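Putative triphosphoribosyl-dephospho-coA synthase (Archaeoglobus fulgidus DSM 4304, PDB 3H9P) is of unconfirmed function but probably binds ATP and may act as a triphosphoribosyl-dephospho-CoA synthase. Local coordinates at residues Pro25-Val30 with Leu41-Glu46; Lys184-Leu189 with Tyr198-Thr203. All coordinates share one frame; numbering follows the deposited sequence.

Contact 1 of 2, residues Pro25-Val30 with Leu41-Glu46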
ATOM      1  N   PRO A  25     -26.926 -14.095  -7.979  1.00 23.11           N
ATOM      2  CA  PRO A  25     -27.805 -13.051  -8.522  1.00 23.58           C
ATOM      3  C   PRO A  25     -27.088 -11.761  -8.960  1.00 24.71           C
ATOM      4  O   PRO A  25     -27.479 -11.175  -9.977  1.00 24.82           O
ATOM      5  CB  PRO A  25     -28.785 -12.742  -7.370  1.00 23.22           C
ATOM      6  CG  PRO A  25     -28.811 -13.997  -6.542  1.00 22.69           C
ATOM      7  CD  PRO A  25     -27.391 -14.582  -6.659  1.00 23.10           C
ATOM      8  N   ALA A  26     -26.081 -11.318  -8.199  1.00 24.67           N
ATOM      9  CA  ALA A  26     -25.240 -10.183  -8.590  1.00 24.79           C
ATOM     10  C   ALA A  26     -24.522 -10.462  -9.903  1.00 24.60           C
ATOM     11  O   ALA A  26     -24.432  -9.591 -10.768  1.00 24.73           O
ATOM     12  CB  ALA A  26     -24.186  -9.902  -7.500  1.00 25.68           C
ATOM     13  N   PHE A  27     -24.007 -11.685 -10.044  1.00 24.38           N
ATOM     14  CA  PHE A  27     -23.315 -12.076 -11.265  1.00 24.57           C
ATOM     15  C   PHE A  27     -24.235 -12.020 -12.478  1.00 24.47           C
ATOM     16  O   PHE A  27     -23.825 -11.539 -13.542  1.00 26.16           O
ATOM     17  CB  PHE A  27     -22.683 -13.472 -11.148  1.00 25.22           C
ATOM     18  CG  PHE A  27     -21.529 -13.558 -10.194  1.00 24.58           C
ATOM     19  CD1 PHE A  27     -20.752 -12.448  -9.890  1.00 29.20           C
ATOM     20  CD2 PHE A  27     -21.201 -14.766  -9.611  1.00 28.66           C
ATOM     21  CE1 PHE A  27     -19.660 -12.537  -9.003  1.00 29.33           C
ATOM     22  CE2 PHE A  27     -20.108 -14.859  -8.720  1.00 30.19           C
ATOM     23  CZ  PHE A  27     -19.357 -13.723  -8.423  1.00 27.17           C
ATOM     24  N   LEU A  28     -25.472 -12.491 -12.334  1.00 23.86           N
ATOM     25  CA  LEU A  28     -26.464 -12.400 -13.427  1.00 23.53           C
ATOM     26  C   LEU A  28     -26.751 -10.935 -13.783  1.00 23.44           C
ATOM     27  O   LEU A  28     -26.851 -10.563 -14.963  1.00 22.49           O
ATOM     28  CB  LEU A  28     -27.750 -13.146 -13.079  1.00 23.50           C
ATOM     29  CG  LEU A  28     -27.668 -14.679 -12.910  1.00 24.85           C
ATOM     30  CD1 LEU A  28     -29.025 -15.269 -12.605  1.00 21.02           C
ATOM     31  CD2 LEU A  28     -27.053 -15.352 -14.156  1.00 24.63           C
ATOM     32  N   GLU A  29     -26.811 -10.096 -12.762  1.00 22.52           N
ATOM     33  CA  GLU A  29     -26.948  -8.672 -13.000  1.00 24.46           C
ATOM     34  C   GLU A  29     -25.765  -8.060 -13.806  1.00 24.01           C
ATOM     35  O   GLU A  29     -25.983  -7.325 -14.754  1.00 24.15           O
ATOM     36  CB  GLU A  29     -27.217  -7.953 -11.685  1.00 23.76           C
ATOM     37  CG  GLU A  29     -27.293  -6.492 -11.797  1.00 28.28           C
ATOM     38  CD  GLU A  29     -28.051  -5.849 -10.621  1.00 33.69           C
ATOM     39  OE1 GLU A  29     -28.026  -6.407  -9.489  1.00 36.38           O
ATOM     40  OE2 GLU A  29     -28.688  -4.794 -10.853  1.00 33.73           O
ATOM     41  N   VAL A  30     -24.532  -8.417 -13.438  1.00 23.92           N
ATOM     42  CA  VAL A  30     -23.345  -8.019 -14.164  1.00 23.41           C
ATOM     43  C   VAL A  30     -23.387  -8.469 -15.620  1.00 24.46           C
ATOM     44  O   VAL A  30     -23.088  -7.668 -16.539  1.00 23.39           O
ATOM     45  CB  VAL A  30     -22.065  -8.556 -13.422  1.00 25.21           C
ATOM     46  CG1 VAL A  30     -20.799  -8.401 -14.259  1.00 22.09           C
ATOM     47  CG2 VAL A  30     -21.924  -7.912 -11.977  1.00 22.93           C
ATOM     48  N   LEU A  41     -19.614  -4.236  -5.802  1.00 25.94           N
ATOM     49  CA  LEU A  41     -20.292  -3.799  -4.586  1.00 27.45           C
ATOM     50  C   LEU A  41     -21.528  -4.631  -4.193  1.00 27.66           C
ATOM     51  O   LEU A  41     -21.717  -4.964  -3.019  1.00 27.56           O
ATOM     52  CB  LEU A  41     -20.613  -2.294  -4.658  1.00 27.22           C
ATOM     53  CG  LEU A  41     -21.382  -1.663  -3.491  1.00 28.83           C
ATOM     54  CD1 LEU A  41     -20.548  -1.635  -2.230  1.00 27.31           C
ATOM     55  CD2 LEU A  41     -21.881  -0.243  -3.816  1.00 30.08           C
ATOM     56  N   ARG A  42     -22.350  -4.973  -5.186  1.00 28.56           N
ATOM     57  CA  ARG A  42     -23.494  -5.855  -5.003  1.00 29.04           C
ATOM     58  C   ARG A  42     -23.037  -7.252  -4.617  1.00 29.21           C
ATOM     59  O   ARG A  42     -23.558  -7.842  -3.651  1.00 29.66           O
ATOM     60  CB  ARG A  42     -24.338  -5.895  -6.275  1.00 29.46           C
ATOM     61  CG  ARG A  42     -25.491  -4.864  -6.222  1.00 35.69           C
ATOM     62  CD  ARG A  42     -25.782  -4.138  -7.543  1.00 39.79           C
ATOM     63  NE  ARG A  42     -26.680  -3.008  -7.323  1.00 45.82           N
ATOM     64  CZ  ARG A  42     -28.015  -3.056  -7.407  1.00 47.51           C
ATOM     65  NH1 ARG A  42     -28.637  -4.187  -7.722  1.00 48.03           N
ATOM     66  NH2 ARG A  42     -28.736  -1.957  -7.177  1.00 48.04           N
ATOM     67  N   ALA A  43     -22.056  -7.777  -5.337  1.00 28.37           N
ATOM     68  CA  ALA A  43     -21.537  -9.100  -5.018  1.00 29.25           C
ATOM     69  C   ALA A  43     -21.120  -9.141  -3.571  1.00 30.21           C
ATOM     70  O   ALA A  43     -21.440 -10.088  -2.862  1.00 30.67           O
ATOM     71  CB  ALA A  43     -20.359  -9.504  -5.951  1.00 27.52           C
ATOM     72  N   VAL A  44     -20.423  -8.099  -3.133  1.00 31.71           N
ATOM     73  CA  VAL A  44     -19.900  -8.073  -1.772  1.00 33.18           C
ATOM     74  C   VAL A  44     -21.023  -7.984  -0.761  1.00 34.84           C
ATOM     75  O   VAL A  44     -21.034  -8.723   0.222  1.00 34.66           O
ATOM     76  CB  VAL A  44     -18.871  -6.910  -1.552  1.00 32.85           C
ATOM     77  CG1 VAL A  44     -18.538  -6.752  -0.077  1.00 31.46           C
ATOM     78  CG2 VAL A  44     -17.623  -7.152  -2.358  1.00 29.97           C
ATOM     79  N   LYS A  45     -21.957  -7.058  -0.978  1.00 37.36           N
ATOM     80  CA  LYS A  45     -23.083  -6.943  -0.059  1.00 39.18           C
ATOM     81  C   LYS A  45     -23.851  -8.265  -0.033  1.00 41.08           C
ATOM     82  O   LYS A  45     -24.240  -8.745   1.029  1.00 41.67           O
ATOM     83  CB  LYS A  45     -23.989  -5.790  -0.450  1.00 38.90           C
ATOM     84  CG  LYS A  45     -23.384  -4.417  -0.207  1.00 38.08           C
ATOM     85  CD  LYS A  45     -24.388  -3.330  -0.554  1.00 39.60           C
ATOM     86  CE  LYS A  45     -23.810  -1.954  -0.380  1.00 40.53           C
ATOM     87  NZ  LYS A  45     -24.894  -0.929  -0.334  1.00 45.46           N
ATOM     88  N   GLU A  46     -24.009  -8.892  -1.189  1.00 43.28           N
ATOM     89  CA  GLU A  46     -24.872 -10.067  -1.277  1.00 46.05           C
ATOM     90  C   GLU A  46     -24.353 -11.264  -0.518  1.00 47.41           C
ATOM     91  O   GLU A  46     -25.032 -11.787   0.355  1.00 47.57           O
ATOM     92  CB  GLU A  46     -25.169 -10.449  -2.731  1.00 45.86           C
ATOM     93  CG  GLU A  46     -26.444  -9.842  -3.226  1.00 47.30           C
ATOM     94  CD  GLU A  46     -26.839 -10.295  -4.620  1.00 51.02           C
ATOM     95  OE1 GLU A  46     -26.500 -11.445  -5.036  1.00 50.48           O
ATOM     96  OE2 GLU A  46     -27.520  -9.476  -5.296  1.00 52.70           O
TER
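Ala26 and Ala43 bring their CA atoms within 5.3 Å of each other where two successive helices, 24-33 and 36-46, pack as an antiparallel helical hairpin. The axes of the two short segments run at 169° and approach to 8.9 Å, a spacing that small residues on both sides allow. CB of Ala26 sits 3.7 Å from the backbone N of Ala43, against the main chain itself, and CE1 of Phe27 approaches the methyl of Ala43 obliquely, at 4.4 Å. Helix 58-68 packs here too, Ile68 against Phe27 and Phe61 against Ala43. The more exposed flank is polar. Glu29 reaches out with CG anti to its backbone N, and its OE1 accepts a hydrogen bond from Arg42 NH1 at 2.9 Å, part of a salt bridge. The carboxylate and guanidinium planes stand nearly perpendicular, 87° apart, so a single nitrogen serves the carboxylate rather than a flat two-pronged pair; Lys33 binds the other oxygen of Glu29. Near the start of helix 24-33, Glu46 lays its carboxylate beside the ring of Pro25, and its OE1 accepts a bent hydrogen bond from Ala26 N at 3.2 Å, met on the syn side and 30° out of the carboxylate plane.

Contact 2 of 2, residues Lys184-Leu189 with Tyr198-Thr203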
ATOM      1  N   LYS A 184       4.381 -19.436  -6.367  1.00 28.25           N
ATOM      2  CA  LYS A 184       4.873 -18.582  -7.427  1.00 29.64           C
ATOM      3  C   LYS A 184       4.716 -17.116  -7.041  1.00 29.76           C
ATOM      4  O   LYS A 184       5.531 -16.274  -7.391  1.00 30.29           O
ATOM      5  CB  LYS A 184       4.099 -18.905  -8.711  1.00 29.52           C
ATOM      6  CG  LYS A 184       4.684 -18.392  -9.977  1.00 31.11           C
ATOM      7  CD  LYS A 184       3.769 -18.772 -11.125  1.00 32.48           C
ATOM      8  CE  LYS A 184       4.362 -18.426 -12.457  1.00 33.18           C
ATOM      9  NZ  LYS A 184       5.000 -19.640 -13.001  1.00 37.47           N
ATOM     10  N   PHE A 185       3.657 -16.805  -6.311  1.00 29.82           N
ATOM     11  CA  PHE A 185       3.359 -15.408  -6.050  1.00 29.11           C
ATOM     12  C   PHE A 185       3.196 -15.274  -4.561  1.00 29.08           C
ATOM     13  O   PHE A 185       2.365 -15.970  -3.979  1.00 28.86           O
ATOM     14  CB  PHE A 185       2.090 -14.973  -6.779  1.00 28.59           C
ATOM     15  CG  PHE A 185       2.172 -15.103  -8.274  1.00 26.38           C
ATOM     16  CD1 PHE A 185       2.970 -14.232  -9.025  1.00 22.83           C
ATOM     17  CD2 PHE A 185       1.443 -16.081  -8.922  1.00 24.02           C
ATOM     18  CE1 PHE A 185       3.027 -14.340 -10.390  1.00 23.53           C
ATOM     19  CE2 PHE A 185       1.502 -16.216 -10.301  1.00 26.57           C
ATOM     20  CZ  PHE A 185       2.299 -15.360 -11.043  1.00 23.88           C
ATOM     21  N   PRO A 186       4.047 -14.437  -3.937  1.00 28.95           N
ATOM     22  CA  PRO A 186       3.867 -14.078  -2.525  1.00 28.61           C
ATOM     23  C   PRO A 186       2.532 -13.333  -2.419  1.00 28.65           C
ATOM     24  O   PRO A 186       2.210 -12.508  -3.279  1.00 29.35           O
ATOM     25  CB  PRO A 186       5.048 -13.148  -2.217  1.00 28.45           C
ATOM     26  CG  PRO A 186       5.894 -13.097  -3.450  1.00 30.46           C
ATOM     27  CD  PRO A 186       5.092 -13.645  -4.611  1.00 28.51           C
ATOM     28  N   ASP A 187       1.732 -13.686  -1.428  1.00 27.74           N
ATOM     29  CA  ASP A 187       0.385 -13.148  -1.275  1.00 27.38           C
ATOM     30  C   ASP A 187       0.445 -11.764  -0.618  1.00 27.09           C
ATOM     31  O   ASP A 187       0.891 -11.641   0.544  1.00 27.78           O
ATOM     32  CB  ASP A 187      -0.464 -14.098  -0.410  1.00 27.01           C
ATOM     33  CG  ASP A 187      -1.966 -13.877  -0.592  1.00 27.70           C
ATOM     34  OD1 ASP A 187      -2.424 -12.730  -0.388  1.00 26.81           O
ATOM     35  OD2 ASP A 187      -2.696 -14.844  -0.953  1.00 26.52           O
ATOM     36  N   PRO A 188      -0.001 -10.725  -1.347  1.00 26.10           N
ATOM     37  CA  PRO A 188      -0.041  -9.363  -0.833  1.00 25.79           C
ATOM     38  C   PRO A 188      -0.766  -9.257   0.530  1.00 25.83           C
ATOM     39  O   PRO A 188      -0.347  -8.497   1.385  1.00 25.12           O
ATOM     40  CB  PRO A 188      -0.794  -8.591  -1.932  1.00 25.36           C
ATOM     41  CG  PRO A 188      -1.485  -9.598  -2.737  1.00 24.58           C
ATOM     42  CD  PRO A 188      -0.635 -10.826  -2.678  1.00 25.70           C
ATOM     43  N   LEU A 189      -1.808 -10.048   0.747  1.00 26.09           N
ATOM     44  CA  LEU A 189      -2.487 -10.050   2.065  1.00 26.38           C
ATOM     45  C   LEU A 189      -1.589 -10.566   3.162  1.00 26.69           C
ATOM     46  O   LEU A 189      -1.540 -10.016   4.289  1.00 28.93           O
ATOM     47  CB  LEU A 189      -3.733 -10.922   2.021  1.00 25.43           C
ATOM     48  CG  LEU A 189      -4.829 -10.450   1.084  1.00 26.03           C
ATOM     49  CD1 LEU A 189      -5.955 -11.519   1.055  1.00 25.41           C
ATOM     50  CD2 LEU A 189      -5.360  -9.088   1.522  1.00 22.55           C
ATOM     51  N   TYR A 198       7.886 -13.249   5.433  1.00 29.04           N
ATOM     52  CA  TYR A 198       7.022 -14.380   5.753  1.00 29.80           C
ATOM     53  C   TYR A 198       6.217 -14.797   4.521  1.00 30.94           C
ATOM     54  O   TYR A 198       6.081 -15.985   4.228  1.00 31.51           O
ATOM     55  CB  TYR A 198       6.093 -14.062   6.942  1.00 29.86           C
ATOM     56  CG  TYR A 198       5.281 -15.245   7.408  1.00 27.95           C
ATOM     57  CD1 TYR A 198       5.545 -15.872   8.635  1.00 28.65           C
ATOM     58  CD2 TYR A 198       4.248 -15.741   6.628  1.00 27.28           C
ATOM     59  CE1 TYR A 198       4.799 -16.978   9.044  1.00 28.20           C
ATOM     60  CE2 TYR A 198       3.496 -16.839   7.027  1.00 27.04           C
ATOM     61  CZ  TYR A 198       3.772 -17.450   8.216  1.00 27.38           C
ATOM     62  OH  TYR A 198       3.002 -18.522   8.560  1.00 29.05           O
ATOM     63  N   ALA A 199       5.697 -13.826   3.781  1.00 31.85           N
ATOM     64  CA  ALA A 199       5.068 -14.120   2.482  1.00 32.61           C
ATOM     65  C   ALA A 199       6.009 -14.885   1.493  1.00 33.14           C
ATOM     66  O   ALA A 199       5.603 -15.859   0.852  1.00 33.12           O
ATOM     67  CB  ALA A 199       4.511 -12.848   1.859  1.00 31.51           C
ATOM     68  N   GLU A 200       7.254 -14.443   1.377  1.00 34.06           N
ATOM     69  CA  GLU A 200       8.225 -15.102   0.479  1.00 35.01           C
ATOM     70  C   GLU A 200       8.454 -16.518   0.956  1.00 34.94           C
ATOM     71  O   GLU A 200       8.664 -17.433   0.157  1.00 34.76           O
ATOM     72  CB  GLU A 200       9.560 -14.353   0.458  1.00 35.05           C
ATOM     73  CG  GLU A 200      10.037 -14.001  -0.931  1.00 37.28           C
ATOM     74  CD  GLU A 200       9.752 -12.545  -1.292  1.00 41.47           C
ATOM     75  OE1 GLU A 200      10.582 -11.661  -0.979  1.00 43.29           O
ATOM     76  OE2 GLU A 200       8.699 -12.269  -1.896  1.00 44.73           O
ATOM     77  N   LYS A 201       8.373 -16.701   2.268  1.00 35.45           N
ATOM     78  CA  LYS A 201       8.666 -17.994   2.853  1.00 36.42           C
ATOM     79  C   LYS A 201       7.599 -19.022   2.524  1.00 36.10           C
ATOM     80  O   LYS A 201       7.894 -20.199   2.431  1.00 37.26           O
ATOM     81  CB  LYS A 201       8.861 -17.885   4.361  1.00 36.35           C
ATOM     82  CG  LYS A 201       9.810 -18.931   4.896  1.00 38.69           C
ATOM     83  CD  LYS A 201      11.273 -18.546   4.776  1.00 39.39           C
ATOM     84  CE  LYS A 201      12.119 -19.338   5.770  1.00 40.12           C
ATOM     85  NZ  LYS A 201      13.596 -18.997   5.746  1.00 41.54           N
ATOM     86  N   ILE A 202       6.361 -18.564   2.350  1.00 36.44           N
ATOM     87  CA  ILE A 202       5.234 -19.403   1.937  1.00 35.15           C
ATOM     88  C   ILE A 202       5.499 -19.994   0.585  1.00 34.36           C
ATOM     89  O   ILE A 202       5.261 -21.170   0.365  1.00 33.82           O
ATOM     90  CB  ILE A 202       3.910 -18.596   1.869  1.00 36.08           C
ATOM     91  CG1 ILE A 202       3.592 -17.968   3.229  1.00 37.08           C
ATOM     92  CG2 ILE A 202       2.704 -19.480   1.391  1.00 32.98           C
ATOM     93  CD1 ILE A 202       3.540 -18.953   4.317  1.00 39.97           C
ATOM     94  N   THR A 203       5.988 -19.178  -0.341  1.00 34.47           N
ATOM     95  CA  THR A 203       6.266 -19.704  -1.661  1.00 34.06           C
ATOM     96  C   THR A 203       7.255 -20.860  -1.536  1.00 33.61           C
ATOM     97  O   THR A 203       7.046 -21.907  -2.145  1.00 33.60           O
ATOM     98  CB  THR A 203       6.736 -18.648  -2.633  1.00 34.04           C
ATOM     99  OG1 THR A 203       8.016 -18.194  -2.222  1.00 34.90           O
ATOM    100  CG2 THR A 203       5.756 -17.475  -2.658  1.00 34.08           C
TER
HETATM  101  O   HOH W   1       2.826 -15.602   0.013  1.00 23.73           O
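Pro186 lies against one side of helix 196-208, its ring set among Ala199, Glu200 and Thr203. CB of Pro186 meets the methyl of Ala199 at 4.1 Å, while CG of the same ring is 3.3 Å from Glu200 OE2. The Glu200 side chain starts away from the proline but bends at chi2 (100°), which brings its carboxylate back alongside the ring, the two side chains pointing the same way. Thr203 completes the surface one turn further on: its CG2 rests 3.7 Å from Pro186 N and also touches the carbonyl carbon of Phe185. The methyl is turned to this backbone because OG1, placed between the backbone N and the carbonyl carbon (chi1 68°), bonds back to Glu200 O at 2.6 Å within the helix. A glycine in place of Thr203 would probably open a gap beside the Phe185-Pro186 peptide and deprive Glu200 O of its hydroxyl partner. Polar linkage between the segments runs through a water that accepts from Asp187 N at 2.6 Å and donates to Ala199 O at 2.9 Å. Asp187 turns its side chain from the helix toward Thr231 and Ile232, and its OD1 accepts from Leu189 N at 3.0 Å through the anti lone pair. This is a classical aspartate N-cap with proline at the first helical position, opening helix 188-194 after an extended linker packed across helix 196-208.

From the N terminus, the chain first closes contact 1, where helix 24-33 turns through a short connection into helix 36-46 and the two pack side by side, antiparallel. It then runs through the helices from 58-68 to 171-182 before reaching contact 2, which joins the linker ahead of helix 188-194 to helix 196-208 and so closes over the short helix between them. The two contacts follow in series, neither nested nor crossed. Contact 1 and contact 2 lie on opposite sides of the chain's centre, their centres 30 Å apart and their nearest atoms about 13 Å apart. Each is thus a local closure within the all-helical fold, one near the N terminus, the other before the last two helices, 212-225 and 230-246.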